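Local coordinates for protein DyP (PDB 3VXJ) that binds heme b and, as a dye-decolorizing peroxidase, probably uses it with peroxide to oxidise dyes and phenolic compounds, at residues R25-V31 against I117-I123; D92-A96 against W108-G114. All coordinates share one frame; numbering follows the deposited sequence.

How the contacts relate
From the N terminus, the chain runs through strand 23-31, whose residues 25-31 pair with 117-123, which lead into strand 119-125. This pairing, contact 1, closes a loop of 85 residues and joins the two central strands of the antiparallel sheet, edged by 65-71 and 146-155. Contact 2 is nested inside that loop: after strand 65-71 and helix 73-78, residues 92-96 meet 108-114, closing a short excursion that holds helix 98-101. The two contacts touch where Phe112 packs on Phe28 and Ile117. Phe112 also meets Phe220 of strand 216-225, tying this sheet to the second four-stranded sheet, which contains 216-225.

Contact 1: residues R25-V31 against I117-I123; sequences RFVFFQV and IHGVFLI
Val27 and Phe121, like Arg25 and Ile123, form antiparallel hydrogen-bonded pairs at the centre of the four-stranded sheet of the DyP dimeric alpha+beta barrel domain; Phe26-Leu122 and Phe28-Val120 are the non-hydrogen-bonded pairs. The bond from Val27 N to Phe121 O is nearly straight (2.8 Å, 173°). A classic beta bulge sets both His118 and Gly119 against Phe29: Phe29 O accepts from His118 N at 2.8 Å and, more bent, from Gly119 N at 3.3 Å. The His118 side chain points toward 25-31, and its ND1 receives the N-H of Val31 (2.8 Å).

On the face covered by helix 128-142, Phe29 chi1 at 67° brings the ring over the neighbouring strand, at Gly119, whose CA lies 4.0 Å from the centroid; a side chain there would collide, hence glycine. The Phe29 and Phe121 rings meet obliquely. Arg25 leads its guanidinium away, to Ser153 (hydrogen bond) and Asp132 (salt bridge). On the other face, where Phe220 of the second sheet meets Phe26 and Phe28, Val120 CG2 sits over the Phe28 ring (CH-pi, 3.9 Å to the centroid).

Accepting the Val31 N-H at ND1, His118 carries the pairing one bond beyond the bulge, and its imidazole is probably neutral with the proton on NE2.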
ATOM      1  N   ARG A  25       7.093 -12.639  -2.071  1.00  9.01           N
ATOM      2  CA  ARG A  25       6.722 -13.064  -3.418  1.00  9.33           C
ATOM      3  C   ARG A  25       5.213 -13.191  -3.520  1.00  8.95           C
ATOM      4  O   ARG A  25       4.547 -13.728  -2.625  1.00  9.40           O
ATOM      5  CB  ARG A  25       7.372 -14.400  -3.763  1.00  9.14           C
ATOM      6  CG  ARG A  25       7.081 -14.875  -5.194  1.00  9.84           C
ATOM      7  CD  ARG A  25       7.928 -16.075  -5.567  1.00  9.88           C
ATOM      8  NE  ARG A  25       9.337 -15.716  -5.639  1.00 10.87           N
ATOM      9  CZ  ARG A  25      10.334 -16.593  -5.681  1.00 11.50           C
ATOM     10  NH1 ARG A  25      10.079 -17.896  -5.655  1.00 12.20           N
ATOM     11  NH2 ARG A  25      11.588 -16.161  -5.744  1.00 13.12           N
ATOM     12  N   PHE A  26       4.679 -12.676  -4.618  1.00  8.65           N
ATOM     13  CA  PHE A  26       3.264 -12.773  -4.917  1.00  8.69           C
ATOM     14  C   PHE A  26       3.135 -13.758  -6.073  1.00  8.41           C
ATOM     15  O   PHE A  26       3.622 -13.497  -7.179  1.00  9.27           O
ATOM     16  CB  PHE A  26       2.717 -11.404  -5.308  1.00  8.79           C
ATOM     17  CG  PHE A  26       2.825 -10.365  -4.214  1.00  8.97           C
ATOM     18  CD1 PHE A  26       1.737 -10.106  -3.392  1.00  9.63           C
ATOM     19  CD2 PHE A  26       4.020  -9.671  -3.993  1.00  9.24           C
ATOM     20  CE1 PHE A  26       1.826  -9.158  -2.370  1.00 10.08           C
ATOM     21  CE2 PHE A  26       4.118  -8.723  -2.969  1.00  8.20           C
ATOM     22  CZ  PHE A  26       3.024  -8.471  -2.161  1.00  9.33           C
ATOM     23  N   VAL A  27       2.547 -14.918  -5.791  1.00  8.56           N
ATOM     24  CA  VAL A  27       2.387 -15.972  -6.795  1.00  8.75           C
ATOM     25  C   VAL A  27       0.942 -15.931  -7.275  1.00  8.64           C
ATOM     26  O   VAL A  27       0.017 -16.336  -6.553  1.00  9.43           O
ATOM     27  CB  VAL A  27       2.727 -17.377  -6.236  1.00  8.56           C
ATOM     28  CG1 VAL A  27       2.582 -18.422  -7.325  1.00 10.65           C
ATOM     29  CG2 VAL A  27       4.148 -17.418  -5.653  1.00 10.88           C
ATOM     30  N   PHE A  28       0.753 -15.401  -8.475  1.00  9.11           N
ATOM     31  CA  PHE A  28      -0.570 -15.264  -9.072  1.00  8.96           C
ATOM     32  C   PHE A  28      -0.904 -16.532  -9.832  1.00  9.44           C
ATOM     33  O   PHE A  28      -0.066 -17.053 -10.562  1.00 10.36           O
ATOM     34  CB  PHE A  28      -0.630 -14.032  -9.986  1.00  9.24           C
ATOM     35  CG  PHE A  28      -0.333 -12.742  -9.267  1.00  9.08           C
ATOM     36  CD1 PHE A  28      -1.337 -12.064  -8.580  1.00  8.59           C
ATOM     37  CD2 PHE A  28       0.965 -12.239  -9.220  1.00 10.13           C
ATOM     38  CE1 PHE A  28      -1.058 -10.886  -7.894  1.00  9.85           C
ATOM     39  CE2 PHE A  28       1.249 -11.071  -8.533  1.00 10.32           C
ATOM     40  CZ  PHE A  28       0.247 -10.393  -7.869  1.00  9.12           C
ATOM     41  N   PHE A  29      -2.121 -17.029  -9.660  1.00  9.22           N
ATOM     42  CA  PHE A  29      -2.476 -18.314 -10.235  1.00  9.37           C
ATOM     43  C   PHE A  29      -3.880 -18.343 -10.815  1.00 10.13           C
ATOM     44  O   PHE A  29      -4.730 -17.487 -10.509  1.00  9.89           O
ATOM     45  CB  PHE A  29      -2.290 -19.443  -9.201  1.00  9.02           C
ATOM     46  CG  PHE A  29      -3.242 -19.372  -8.039  1.00  9.12           C
ATOM     47  CD1 PHE A  29      -4.468 -20.040  -8.086  1.00  9.16           C
ATOM     48  CD2 PHE A  29      -2.936 -18.620  -6.906  1.00  8.47           C
ATOM     49  CE1 PHE A  29      -5.362 -19.966  -7.035  1.00  9.43           C
ATOM     50  CE2 PHE A  29      -3.824 -18.554  -5.842  1.00  9.67           C
ATOM     51  CZ  PHE A  29      -5.045 -19.218  -5.908  1.00 10.34           C
ATOM     52  N   GLN A  30      -4.091 -19.341 -11.668  1.00 10.79           N
ATOM     53  CA  GLN A  30      -5.398 -19.760 -12.140  1.00 11.97           C
ATOM     54  C   GLN A  30      -5.683 -21.145 -11.591  1.00 11.46           C
ATOM     55  O   GLN A  30      -4.773 -21.971 -11.479  1.00 11.62           O
ATOM     56  CB  GLN A  30      -5.397 -19.906 -13.657  1.00 14.06           C
ATOM     57  CG  GLN A  30      -5.238 -18.685 -14.485  1.00 18.10           C
ATOM     58  CD  GLN A  30      -5.342 -19.024 -15.969  1.00 22.44           C
ATOM     59  OE1 GLN A  30      -6.192 -19.823 -16.379  1.00 25.10           O
ATOM     60  NE2 GLN A  30      -4.472 -18.428 -16.777  1.00 26.18           N
ATOM     61  N   VAL A  31      -6.952 -21.413 -11.302  1.00 10.82           N
ATOM     62  CA  VAL A  31      -7.402 -22.751 -10.931  1.00 11.29           C
ATOM     63  C   VAL A  31      -7.736 -23.542 -12.197  1.00 12.09           C
ATOM     64  O   VAL A  31      -8.535 -23.095 -13.012  1.00 12.73           O
ATOM     65  CB  VAL A  31      -8.658 -22.684 -10.027  1.00 11.01           C
ATOM     66  CG1 VAL A  31      -9.198 -24.081  -9.725  1.00 11.74           C
ATOM     67  CG2 VAL A  31      -8.364 -21.944  -8.729  1.00 11.30           C
ATOM     68  N   ILE A 117      -6.551 -13.998 -13.638  1.00  9.92           N
ATOM     69  CA  ILE A 117      -5.994 -14.311 -12.328  1.00  9.46           C
ATOM     70  C   ILE A 117      -7.117 -14.705 -11.373  1.00  8.82           C
ATOM     71  O   ILE A 117      -8.110 -13.978 -11.245  1.00  8.81           O
ATOM     72  CB  ILE A 117      -5.219 -13.104 -11.766  1.00  9.18           C
ATOM     73  CG1 ILE A 117      -3.975 -12.842 -12.617  1.00  9.36           C
ATOM     74  CG2 ILE A 117      -4.831 -13.335 -10.303  1.00 10.39           C
ATOM     75  CD1 ILE A 117      -3.305 -11.514 -12.344  1.00 11.20           C
ATOM     76  N   HIS A 118      -6.949 -15.860 -10.735  1.00  8.63           N
ATOM     77  CA  HIS A 118      -7.914 -16.381  -9.766  1.00  8.77           C
ATOM     78  C   HIS A 118      -7.542 -16.120  -8.314  1.00  8.48           C
ATOM     79  O   HIS A 118      -8.400 -16.143  -7.421  1.00  8.12           O
ATOM     80  CB  HIS A 118      -8.102 -17.877  -9.978  1.00  9.16           C
ATOM     81  CG  HIS A 118      -8.888 -18.205 -11.203  1.00  9.12           C
ATOM     82  ND1 HIS A 118      -8.969 -19.478 -11.720  1.00 11.53           N
ATOM     83  CD2 HIS A 118      -9.609 -17.414 -12.032  1.00 10.53           C
ATOM     84  CE1 HIS A 118      -9.720 -19.463 -12.805  1.00 11.68           C
ATOM     85  NE2 HIS A 118     -10.123 -18.223 -13.015  1.00 11.03           N
ATOM     86  N   GLY A 119      -6.263 -15.889  -8.064  1.00  8.10           N
ATOM     87  CA  GLY A 119      -5.832 -15.654  -6.702  1.00  8.49           C
ATOM     88  C   GLY A 119      -4.361 -15.358  -6.612  1.00  7.91           C
ATOM     89  O   GLY A 119      -3.649 -15.334  -7.622  1.00  8.17           O
ATOM     90  N   VAL A 120      -3.914 -15.139  -5.382  1.00  8.19           N
ATOM     91  CA  VAL A 120      -2.518 -14.852  -5.100  1.00  8.33           C
ATOM     92  C   VAL A 120      -2.093 -15.487  -3.775  1.00  8.35           C
ATOM     93  O   VAL A 120      -2.793 -15.356  -2.758  1.00  8.13           O
ATOM     94  CB  VAL A 120      -2.243 -13.311  -5.126  1.00  8.43           C
ATOM     95  CG1 VAL A 120      -3.084 -12.547  -4.078  1.00  9.46           C
ATOM     96  CG2 VAL A 120      -0.752 -13.028  -4.983  1.00  9.05           C
ATOM     97  N   PHE A 121      -0.961 -16.188  -3.804  1.00  8.85           N
ATOM     98  CA  PHE A 121      -0.274 -16.590  -2.585  1.00  9.19           C
ATOM     99  C   PHE A 121       0.749 -15.504  -2.279  1.00  9.23           C
ATOM    100  O   PHE A 121       1.539 -15.144  -3.154  1.00  9.92           O
ATOM    101  CB  PHE A 121       0.500 -17.900  -2.761  1.00  9.74           C
ATOM    102  CG  PHE A 121      -0.358 -19.122  -2.957  1.00  9.53           C
ATOM    103  CD1 PHE A 121      -0.704 -19.928  -1.876  1.00  9.95           C
ATOM    104  CD2 PHE A 121      -0.759 -19.506  -4.231  1.00  9.59           C
ATOM    105  CE1 PHE A 121      -1.475 -21.076  -2.056  1.00 11.37           C
ATOM    106  CE2 PHE A 121      -1.527 -20.653  -4.428  1.00 10.33           C
ATOM    107  CZ  PHE A 121      -1.882 -21.445  -3.339  1.00 10.44           C
ATOM    108  N   LEU A 122       0.718 -14.970  -1.064  1.00  9.51           N
ATOM    109  CA  LEU A 122       1.728 -14.019  -0.599  1.00 10.15           C
ATOM    110  C   LEU A 122       2.663 -14.776   0.309  1.00  9.73           C
ATOM    111  O   LEU A 122       2.228 -15.309   1.325  1.00  9.63           O
ATOM    112  CB  LEU A 122       1.102 -12.885   0.221  1.00 11.76           C
ATOM    113  CG  LEU A 122      -0.003 -11.972  -0.284  1.00 14.12           C
ATOM    114  CD1 LEU A 122      -1.363 -12.668  -0.271  1.00 14.90           C
ATOM    115  CD2 LEU A 122      -0.025 -10.747   0.611  1.00 16.05           C
ATOM    116  N   ILE A 123       3.942 -14.789  -0.043  1.00  9.24           N
ATOM    117  CA  ILE A 123       4.943 -15.515   0.730  1.00  9.14           C
ATOM    118  C   ILE A 123       5.956 -14.510   1.251  1.00  8.98           C
ATOM    119  O   ILE A 123       6.611 -13.835   0.453  1.00  8.99           O
ATOM    120  CB  ILE A 123       5.696 -16.570  -0.126  1.00  9.52           C
ATOM    121  CG1 ILE A 123       4.724 -17.514  -0.838  1.00 10.70           C
ATOM    122  CG2 ILE A 123       6.690 -17.358   0.750  1.00  9.99           C
ATOM    123  CD1 ILE A 123       5.343 -18.301  -1.985  1.00 13.52           C
TER

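Contact 2: residues D92-A96 against W108-G114; sequences DGQFA and WVAPFTG
Phe95 places CG opposite its own N (chi1 -170°), which carries the ring across to 108-114, while Trp108 keeps CG beside its N (chi1 -86°) and turns an indole face to receive it. Phe95 CD1 lies 3.3 Å from Trp108 CE3, off toward the rim of the indole; the planes meet obliquely, at 38°. From the same side of the phenyl ring, Thr113 CA comes almost straight over the centre, 3.7 Å from the centroid, in a CH-pi contact. A flat aromatic suits this place, since it can lie against both indole and backbone. A serine in place of Phe95 is likely to leave a gap beside the Trp108 indole and the Thr113 backbone, uncovering both.

Gln94 OE1 approaches Trp108 CH2 at 3.5 Å, its amide plane steeply inclined to the indole; Arg221 and Phe220 hold the amide, and Asp103 takes the indole N-H. No direct hydrogen bond joins the segments; instead a water accepts from Phe95 N (3.0 Å) and donates to Gly114 O (2.8 Å).

Thr113 is the centre of an inverse gamma turn, its weak bond running from Gly114 N to Phe112 O. Following the cis peptide before Pro111, this turn gives a compact loop that presents the CA-H of its central residue to the face of a neighbouring aromatic ring.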
ATOM      1  N   ASP A  92     -15.978  -6.956 -10.705  1.00 10.26           N
ATOM      2  CA  ASP A  92     -15.513  -6.709 -12.073  1.00 11.23           C
ATOM      3  C   ASP A  92     -14.001  -6.779 -12.223  1.00 10.32           C
ATOM      4  O   ASP A  92     -13.496  -6.824 -13.349  1.00 10.34           O
ATOM      5  CB  ASP A  92     -16.024  -5.372 -12.610  1.00 12.19           C
ATOM      6  CG  ASP A  92     -17.518  -5.373 -12.875  1.00 15.84           C
ATOM      7  OD1 ASP A  92     -18.125  -6.462 -12.959  1.00 18.97           O
ATOM      8  OD2 ASP A  92     -18.075  -4.265 -13.014  1.00 20.17           O
ATOM      9  N   GLY A  93     -13.279  -6.793 -11.103  1.00  9.89           N
ATOM     10  CA  GLY A  93     -11.814  -6.801 -11.129  1.00  8.94           C
ATOM     11  C   GLY A  93     -11.213  -5.422 -11.377  1.00  8.46           C
ATOM     12  O   GLY A  93     -11.907  -4.483 -11.802  1.00  8.76           O
ATOM     13  N   GLN A  94      -9.913  -5.299 -11.146  1.00  8.28           N
ATOM     14  CA  GLN A  94      -9.269  -3.994 -11.200  1.00  8.14           C
ATOM     15  C   GLN A  94      -9.040  -3.460 -12.611  1.00  7.97           C
ATOM     16  O   GLN A  94      -9.114  -2.257 -12.809  1.00  8.33           O
ATOM     17  CB  GLN A  94      -7.976  -3.994 -10.390  1.00  7.83           C
ATOM     18  CG  GLN A  94      -7.460  -2.567 -10.117  1.00  8.54           C
ATOM     19  CD  GLN A  94      -6.092  -2.565  -9.482  1.00  8.15           C
ATOM     20  OE1 GLN A  94      -5.094  -2.252 -10.133  1.00  8.44           O
ATOM     21  NE2 GLN A  94      -6.025  -2.952  -8.211  1.00  8.47           N
ATOM     22  N   PHE A  95      -8.773  -4.328 -13.590  1.00  8.38           N
ATOM     23  CA  PHE A  95      -8.560  -3.849 -14.960  1.00  8.71           C
ATOM     24  C   PHE A  95      -9.773  -3.039 -15.433  1.00  8.83           C
ATOM     25  O   PHE A  95      -9.613  -1.968 -16.019  1.00  9.50           O
ATOM     26  CB  PHE A  95      -8.264  -5.030 -15.898  1.00  9.56           C
ATOM     27  CG  PHE A  95      -7.791  -4.639 -17.286  1.00 10.50           C
ATOM     28  CD1 PHE A  95      -6.808  -3.664 -17.484  1.00 11.53           C
ATOM     29  CD2 PHE A  95      -8.315  -5.286 -18.403  1.00 11.56           C
ATOM     30  CE1 PHE A  95      -6.369  -3.338 -18.780  1.00 13.53           C
ATOM     31  CE2 PHE A  95      -7.881  -4.968 -19.693  1.00 13.69           C
ATOM     32  CZ  PHE A  95      -6.917  -3.992 -19.874  1.00 14.13           C
ATOM     33  N   ALA A  96     -10.977  -3.521 -15.121  1.00  9.12           N
ATOM     34  CA  ALA A  96     -12.214  -2.825 -15.486  1.00  9.46           C
ATOM     35  C   ALA A  96     -12.379  -1.496 -14.752  1.00  9.38           C
ATOM     36  O   ALA A  96     -13.158  -0.643 -15.192  1.00 10.98           O
ATOM     37  CB  ALA A  96     -13.409  -3.715 -15.202  1.00  9.74           C
ATOM     38  N   TRP A 108      -0.452  -1.165 -18.733  1.00 11.49           N
ATOM     39  CA  TRP A 108      -0.793  -2.440 -18.113  1.00 11.32           C
ATOM     40  C   TRP A 108      -0.229  -3.609 -18.901  1.00 12.45           C
ATOM     41  O   TRP A 108      -0.184  -3.587 -20.143  1.00 13.65           O
ATOM     42  CB  TRP A 108      -2.309  -2.585 -17.993  1.00 11.24           C
ATOM     43  CG  TRP A 108      -2.878  -1.961 -16.745  1.00  9.42           C
ATOM     44  CD1 TRP A 108      -2.765  -0.653 -16.353  1.00  8.91           C
ATOM     45  CD2 TRP A 108      -3.654  -2.617 -15.735  1.00  8.92           C
ATOM     46  NE1 TRP A 108      -3.415  -0.456 -15.157  1.00  8.89           N
ATOM     47  CE2 TRP A 108      -3.965  -1.645 -14.751  1.00  8.66           C
ATOM     48  CE3 TRP A 108      -4.105  -3.934 -15.556  1.00  9.38           C
ATOM     49  CZ2 TRP A 108      -4.728  -1.942 -13.613  1.00  8.81           C
ATOM     50  CZ3 TRP A 108      -4.855  -4.237 -14.421  1.00  8.63           C
ATOM     51  CH2 TRP A 108      -5.158  -3.241 -13.457  1.00  9.14           C
ATOM     52  N   VAL A 109       0.196  -4.634 -18.173  1.00 12.08           N
ATOM     53  CA  VAL A 109       0.730  -5.834 -18.818  1.00 12.74           C
ATOM     54  C   VAL A 109       0.105  -7.130 -18.312  1.00 12.59           C
ATOM     55  O   VAL A 109      -0.450  -7.192 -17.201  1.00 11.77           O
ATOM     56  CB  VAL A 109       2.269  -5.940 -18.712  1.00 14.11           C
ATOM     57  CG1 VAL A 109       2.947  -4.804 -19.470  1.00 15.12           C
ATOM     58  CG2 VAL A 109       2.717  -5.971 -17.270  1.00 13.02           C
ATOM     59  N   ALA A 110       0.208  -8.160 -19.144  1.00 12.93           N
ATOM     60  CA  ALA A 110      -0.228  -9.501 -18.784  1.00 13.25           C
ATOM     61  C   ALA A 110       0.507  -9.976 -17.525  1.00 13.19           C
ATOM     62  O   ALA A 110       1.664  -9.619 -17.308  1.00 14.29           O
ATOM     63  CB  ALA A 110       0.013 -10.452 -19.946  1.00 13.90           C
ATOM     64  N   PRO A 111      -0.163 -10.788 -16.686  1.00 12.79           N
ATOM     65  CA  PRO A 111      -1.503 -11.338 -16.858  1.00 12.57           C
ATOM     66  C   PRO A 111      -2.610 -10.527 -16.191  1.00 11.48           C
ATOM     67  O   PRO A 111      -3.669 -11.073 -15.906  1.00 11.75           O
ATOM     68  CB  PRO A 111      -1.384 -12.698 -16.173  1.00 12.98           C
ATOM     69  CG  PRO A 111      -0.473 -12.435 -15.042  1.00 13.90           C
ATOM     70  CD  PRO A 111       0.506 -11.373 -15.505  1.00 13.16           C
ATOM     71  N   PHE A 112      -2.385  -9.237 -15.969  1.00 10.72           N
ATOM     72  CA  PHE A 112      -3.376  -8.405 -15.274  1.00  9.68           C
ATOM     73  C   PHE A 112      -4.439  -7.796 -16.177  1.00  9.44           C
ATOM     74  O   PHE A 112      -5.430  -7.273 -15.672  1.00  9.20           O
ATOM     75  CB  PHE A 112      -2.691  -7.312 -14.438  1.00  9.64           C
ATOM     76  CG  PHE A 112      -1.839  -7.862 -13.327  1.00  9.15           C
ATOM     77  CD1 PHE A 112      -2.397  -8.108 -12.077  1.00 10.68           C
ATOM     78  CD2 PHE A 112      -0.492  -8.143 -13.531  1.00 10.49           C
ATOM     79  CE1 PHE A 112      -1.630  -8.625 -11.034  1.00 10.31           C
ATOM     80  CE2 PHE A 112       0.288  -8.674 -12.484  1.00 11.76           C
ATOM     81  CZ  PHE A 112      -0.290  -8.905 -11.236  1.00 11.17           C
ATOM     82  N   THR A 113      -4.237  -7.897 -17.494  1.00  9.57           N
ATOM     83  CA  THR A 113      -5.106  -7.273 -18.504  1.00 10.16           C
ATOM     84  C   THR A 113      -6.354  -8.122 -18.797  1.00 10.18           C
ATOM     85  O   THR A 113      -6.588  -8.563 -19.922  1.00 10.11           O
ATOM     86  CB  THR A 113      -4.301  -6.981 -19.784  1.00 10.75           C
ATOM     87  OG1 THR A 113      -3.525  -8.134 -20.137  1.00 12.04           O
ATOM     88  CG2 THR A 113      -3.351  -5.803 -19.543  1.00 11.43           C
ATOM     89  N   GLY A 114      -7.154  -8.327 -17.758  1.00 10.22           N
ATOM     90  CA  GLY A 114      -8.361  -9.130 -17.835  1.00 10.34           C
ATOM     91  C   GLY A 114      -8.644  -9.656 -16.448  1.00  9.58           C
ATOM     92  O   GLY A 114      -8.209  -9.056 -15.460  1.00  9.59           O
TER
HETATM   93  O   HOH W   1      -8.902  -7.305 -13.445  1.00  6.12           O